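Local atomic coordinates of hypothetical protein HI1011 (Haemophilus influenzae, PDB entry 1YZY), a protein that catalyses the ATP-dependent phosphorylation of 3-oxo-tetronate to 3-oxo-tetronate 4-phosphate, as a member of the four-carbon acid sugar kinase family. Residues Leu2-Ala16 against Val41-Asn53. Numbering follows the deposited sequence.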
loop_
_atom_site.group_PDB
_atom_site.type_symbol
_atom_site.label_atom_id
_atom_site.label_comp_id
_atom_site.label_asym_id
_atom_site.label_seq_id
_atom_site.Cartn_x
_atom_site.Cartn_y
_atom_site.Cartn_z
ATOM N N LEU A 2 -8.334 -14.455 -3.730
ATOM C CA LEU A 2 -8.675 -13.322 -2.811
ATOM C C LEU A 2 -8.556 -11.968 -3.496
ATOM O O LEU A 2 -7.475 -11.583 -3.937
ATOM C CB LEU A 2 -7.776 -13.324 -1.566
ATOM C CG LEU A 2 -7.985 -12.189 -0.539
ATOM C CD1 LEU A 2 -9.309 -12.346 0.208
ATOM C CD2 LEU A 2 -6.845 -12.174 0.463
ATOM N N GLY A 3 -9.668 -11.242 -3.559
ATOM C CA GLY A 3 -9.664 -9.932 -4.177
ATOM C C GLY A 3 -9.830 -8.829 -3.155
ATOM O O GLY A 3 -10.843 -8.763 -2.476
ATOM N N VAL A 4 -8.835 -7.963 -3.033
ATOM C CA VAL A 4 -8.905 -6.866 -2.086
ATOM C C VAL A 4 -9.227 -5.577 -2.824
ATOM O O VAL A 4 -8.680 -5.316 -3.896
ATOM C CB VAL A 4 -7.569 -6.692 -1.349
ATOM C CG1 VAL A 4 -7.663 -5.556 -0.331
ATOM C CG2 VAL A 4 -7.154 -8.017 -0.679
ATOM N N ILE A 5 -10.150 -4.799 -2.272
ATOM C CA ILE A 5 -10.539 -3.521 -2.848
ATOM C C ILE A 5 -10.202 -2.469 -1.813
ATOM O O ILE A 5 -10.932 -2.295 -0.841
ATOM C CB ILE A 5 -12.037 -3.472 -3.155
ATOM C CG1 ILE A 5 -12.389 -4.544 -4.184
ATOM C CG2 ILE A 5 -12.420 -2.090 -3.686
ATOM C CD1 ILE A 5 -13.861 -4.676 -4.453
ATOM N N ALA A 6 -9.081 -1.785 -2.011
ATOM C CA ALA A 6 -8.627 -0.766 -1.074
ATOM C C ALA A 6 -9.054 0.658 -1.435
ATOM O O ALA A 6 -9.002 1.050 -2.602
ATOM C CB ALA A 6 -7.133 -0.852 -0.932
ATOM N N ASP A 7 -9.427 1.431 -0.415
ATOM C CA ASP A 7 -9.894 2.806 -0.582
ATOM C C ASP A 7 -8.822 3.905 -0.628
ATOM O O ASP A 7 -9.131 5.099 -0.533
ATOM C CB ASP A 7 -10.976 3.134 0.469
ATOM C CG ASP A 7 -10.408 3.435 1.856
ATOM O OD1 ASP A 7 -9.338 2.904 2.236
ATOM O OD2 ASP A 7 -11.051 4.225 2.575
ATOM N N ASP A 8 -7.560 3.498 -0.657
ATOM C CA ASP A 8 -6.454 4.449 -0.769
ATOM C C ASP A 8 -5.160 3.717 -1.125
ATOM O O ASP A 8 -5.076 2.492 -0.992
ATOM C CB ASP A 8 -6.311 5.335 0.486
ATOM C CG ASP A 8 -5.486 4.692 1.584
ATOM O OD1 ASP A 8 -5.519 3.450 1.709
ATOM O OD2 ASP A 8 -4.816 5.444 2.327
ATOM N N PHE A 9 -4.160 4.472 -1.569
ATOM C CA PHE A 9 -2.888 3.893 -1.974
ATOM C C PHE A 9 -2.045 3.317 -0.837
ATOM O O PHE A 9 -1.578 2.187 -0.925
ATOM C CB PHE A 9 -2.068 4.909 -2.779
ATOM C CG PHE A 9 -0.839 4.325 -3.390
ATOM C CD1 PHE A 9 -0.940 3.417 -4.440
ATOM C CD2 PHE A 9 0.417 4.624 -2.876
ATOM C CE1 PHE A 9 0.188 2.810 -4.964
ATOM C CE2 PHE A 9 1.551 4.020 -3.393
ATOM C CZ PHE A 9 1.436 3.109 -4.438
ATOM N N THR A 10 -1.805 4.121 0.196
ATOM C CA THR A 10 -1.016 3.693 1.347
ATOM C C THR A 10 -1.590 2.399 1.962
ATOM O O THR A 10 -0.844 1.482 2.344
ATOM C CB THR A 10 -0.982 4.791 2.422
ATOM O OG1 THR A 10 -0.779 6.067 1.806
ATOM C CG2 THR A 10 0.153 4.542 3.392
ATOM N N GLY A 11 -2.914 2.360 2.097
ATOM C CA GLY A 11 -3.575 1.193 2.641
ATOM C C GLY A 11 -3.439 -0.004 1.724
ATOM O O GLY A 11 -3.274 -1.130 2.199
ATOM N N ALA A 12 -3.557 0.215 0.413
ATOM C CA ALA A 12 -3.424 -0.881 -0.545
ATOM C C ALA A 12 -2.020 -1.481 -0.470
ATOM O O ALA A 12 -1.865 -2.699 -0.487
ATOM C CB ALA A 12 -3.732 -0.412 -1.959
ATOM N N SER A 13 -1.010 -0.624 -0.388
ATOM C CA SER A 13 0.372 -1.071 -0.295
ATOM C C SER A 13 0.571 -1.815 1.020
ATOM O O SER A 13 1.233 -2.852 1.075
ATOM C CB SER A 13 1.320 0.127 -0.321
ATOM O OG SER A 13 1.380 0.730 -1.597
ATOM N N ASP A 14 0.015 -1.250 2.085
ATOM C CA ASP A 14 0.121 -1.822 3.421
ATOM C C ASP A 14 -0.418 -3.246 3.527
ATOM O O ASP A 14 0.310 -4.158 3.934
ATOM C CB ASP A 14 -0.588 -0.943 4.429
ATOM C CG ASP A 14 -0.236 -1.279 5.859
ATOM O OD1 ASP A 14 0.898 -0.982 6.280
ATOM O OD2 ASP A 14 -1.100 -1.831 6.570
ATOM N N ILE A 15 -1.682 -3.439 3.155
ATOM C CA ILE A 15 -2.286 -4.759 3.235
ATOM C C ILE A 15 -1.607 -5.733 2.294
ATOM O O ILE A 15 -1.454 -6.909 2.631
ATOM C CB ILE A 15 -3.828 -4.734 3.001
ATOM C CG1 ILE A 15 -4.457 -6.058 3.453
ATOM C CG2 ILE A 15 -4.168 -4.487 1.524
ATOM C CD1 ILE A 15 -5.980 -6.070 3.402
ATOM N N ALA A 16 -1.178 -5.241 1.128
ATOM C CA ALA A 16 -0.507 -6.077 0.130
ATOM C C ALA A 16 0.796 -6.650 0.676
ATOM O O ALA A 16 1.143 -7.796 0.382
ATOM C CB ALA A 16 -0.254 -5.287 -1.147
ATOM N N VAL A 41 -2.061 -15.616 -9.300
ATOM C CA VAL A 41 -1.606 -15.292 -7.942
ATOM C C VAL A 41 -2.668 -15.647 -6.898
ATOM O O VAL A 41 -3.801 -15.982 -7.248
ATOM C CB VAL A 41 -1.226 -13.796 -7.782
ATOM C CG1 VAL A 41 -0.001 -13.473 -8.625
ATOM C CG2 VAL A 41 -2.399 -12.902 -8.149
ATOM N N ASP A 42 -2.288 -15.575 -5.624
ATOM C CA ASP A 42 -3.179 -15.895 -4.514
ATOM C C ASP A 42 -4.078 -14.729 -4.132
ATOM O O ASP A 42 -5.189 -14.933 -3.643
ATOM C CB ASP A 42 -2.373 -16.302 -3.275
ATOM C CG ASP A 42 -1.504 -17.512 -3.506
ATOM O OD1 ASP A 42 -1.944 -18.450 -4.209
ATOM O OD2 ASP A 42 -0.378 -17.527 -2.964
ATOM N N ALA A 43 -3.574 -13.512 -4.306
ATOM C CA ALA A 43 -4.323 -12.306 -3.964
ATOM C C ALA A 43 -4.061 -11.140 -4.921
ATOM O O ALA A 43 -2.946 -10.951 -5.407
ATOM C CB ALA A 43 -3.997 -11.883 -2.522
ATOM N N ILE A 44 -5.107 -10.379 -5.216
ATOM C CA ILE A 44 -4.973 -9.214 -6.072
ATOM C C ILE A 44 -5.599 -8.053 -5.325
ATOM O O ILE A 44 -6.746 -8.137 -4.903
ATOM C CB ILE A 44 -5.701 -9.380 -7.417
ATOM C CG1 ILE A 44 -5.192 -10.622 -8.152
ATOM C CG2 ILE A 44 -5.475 -8.141 -8.284
ATOM C CD1 ILE A 44 -6.001 -10.977 -9.382
ATOM N N VAL A 45 -4.821 -6.997 -5.116
ATOM C CA VAL A 45 -5.284 -5.802 -4.432
ATOM C C VAL A 45 -5.468 -4.651 -5.434
ATOM O O VAL A 45 -4.546 -4.327 -6.175
ATOM C CB VAL A 45 -4.245 -5.332 -3.384
ATOM C CG1 VAL A 45 -4.768 -4.124 -2.626
ATOM C CG2 VAL A 45 -3.901 -6.451 -2.421
ATOM N N ILE A 46 -6.653 -4.052 -5.478
ATOM C CA ILE A 46 -6.886 -2.913 -6.368
ATOM C C ILE A 46 -6.938 -1.632 -5.537
ATOM O O ILE A 46 -7.764 -1.488 -4.645
ATOM C CB ILE A 46 -8.178 -3.061 -7.218
ATOM C CG1 ILE A 46 -8.006 -4.193 -8.227
ATOM C CG2 ILE A 46 -8.484 -1.751 -7.971
ATOM C CD1 ILE A 46 -9.198 -4.387 -9.125
ATOM N N SER A 47 -5.988 -0.744 -5.802
ATOM C CA SER A 47 -5.854 0.539 -5.121
ATOM C C SER A 47 -6.728 1.616 -5.767
ATOM O O SER A 47 -6.634 1.868 -6.976
ATOM C CB SER A 47 -4.375 0.959 -5.138
ATOM O OG SER A 47 -4.205 2.358 -5.291
ATOM N N LEU A 48 -7.593 2.231 -4.961
ATOM C CA LEU A 48 -8.485 3.288 -5.436
ATOM C C LEU A 48 -8.223 4.592 -4.683
ATOM O O LEU A 48 -7.282 4.689 -3.889
ATOM C CB LEU A 48 -9.953 2.880 -5.258
ATOM C CG LEU A 48 -10.500 1.617 -5.934
ATOM C CD1 LEU A 48 -11.872 1.284 -5.360
ATOM C CD2 LEU A 48 -10.585 1.793 -7.444
ATOM N N LYS A 49 -9.012 5.613 -5.001
ATOM C CA LYS A 49 -8.919 6.919 -4.348
ATOM C C LYS A 49 -10.339 7.204 -3.853
ATOM O O LYS A 49 -10.864 8.309 -4.014
ATOM C CB LYS A 49 -8.501 8.004 -5.355
ATOM C CG LYS A 49 -7.116 7.839 -5.997
ATOM C CD LYS A 49 -6.899 8.901 -7.086
ATOM C CE LYS A 49 -5.645 8.645 -7.930
ATOM N NZ LYS A 49 -4.371 8.991 -7.237
ATOM N N SER A 50 -10.928 6.210 -3.197
ATOM C CA SER A 50 -12.300 6.294 -2.723
ATOM C C SER A 50 -12.487 6.417 -1.210
ATOM O O SER A 50 -13.477 5.893 -0.695
ATOM C CB SER A 50 -13.037 5.040 -3.170
ATOM O OG SER A 50 -12.310 3.883 -2.793
ATOM N N ARG A 51 -11.622 7.141 -0.506
ATOM C CA ARG A 51 -11.849 7.304 0.928
ATOM C C ARG A 51 -12.837 8.440 1.238
ATOM O O ARG A 51 -13.656 8.323 2.162
ATOM C CB ARG A 51 -10.520 7.533 1.666
ATOM C CG ARG A 51 -10.670 7.620 3.191
ATOM C CD ARG A 51 -9.394 8.201 3.859
ATOM N NE ARG A 51 -8.198 7.358 3.894
ATOM C CZ ARG A 51 -8.200 6.036 4.041
ATOM N NH1 ARG A 51 -9.343 5.364 4.180
ATOM N NH2 ARG A 51 -7.054 5.372 4.019
ATOM N N SER A 52 -12.752 9.534 0.482
ATOM C CA SER A 52 -13.636 10.675 0.703
ATOM C C SER A 52 -14.109 11.415 -0.556
ATOM O O SER A 52 -14.466 12.596 -0.501
ATOM C CB SER A 52 -12.993 11.652 1.691
ATOM O OG SER A 52 -11.676 12.011 1.305
ATOM N N ASN A 53 -14.109 10.718 -1.687
ATOM C CA ASN A 53 -14.564 11.285 -2.953
ATOM C C ASN A 53 -16.097 11.173 -2.967
ATOM O O ASN A 53 -16.687 10.657 -2.020
ATOM C CB ASN A 53 -13.946 10.505 -4.127
ATOM C CG ASN A 53 -14.388 9.055 -4.161
ATOM O OD1 ASN A 53 -14.701 8.468 -3.131
ATOM N ND2 ASN A 53 -14.424 8.476 -5.354
#
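Two neighbouring parallel strands, 3-6 and 43-47, pair in the sugar-binding N-terminal domain, and the helix after the first strand packs back over both. The ladder runs from Leu2 N to Asp42 O at one end to Leu48 N to Ala6 O at the other. Val4 is gripped twice: Val4 N donates to Ile44 O (2.8 Å) and Val4 O accepts from Ile46 N (2.9 Å). Val4 CB packs against Val45 CG2 on the face under helix 9-20. Val45 spreads its two methyls under the helix: CG1, anti to the backbone N (chi1 -177°), meets Ala12 CB at 3.9 Å, while CG2 meets Ala16 CB at 4.0 Å. Ala12 CB also presses on Ser47 CB (3.5 Å). Beyond the strands, Arg51 bends at chi3 (-72°) and bridges two acids. Arg51 NH1 forms a salt bridge with Asp7 OD2 (2.6 Å), the carboxylate turned 75° from the guanidinium plane. Arg51 NH2 makes a second, to Asp8 OD2 (2.8 Å). Asp8 is also the helix N-cap, its OD1 accepting from Gly11 N. Strand 77-80 pairs with the other edge of strand 3-6. Helix 55-71 packs on Ile5 and Ile44 on the opposite sheet face, and strand 26-30 touches Phe9 and Ala12.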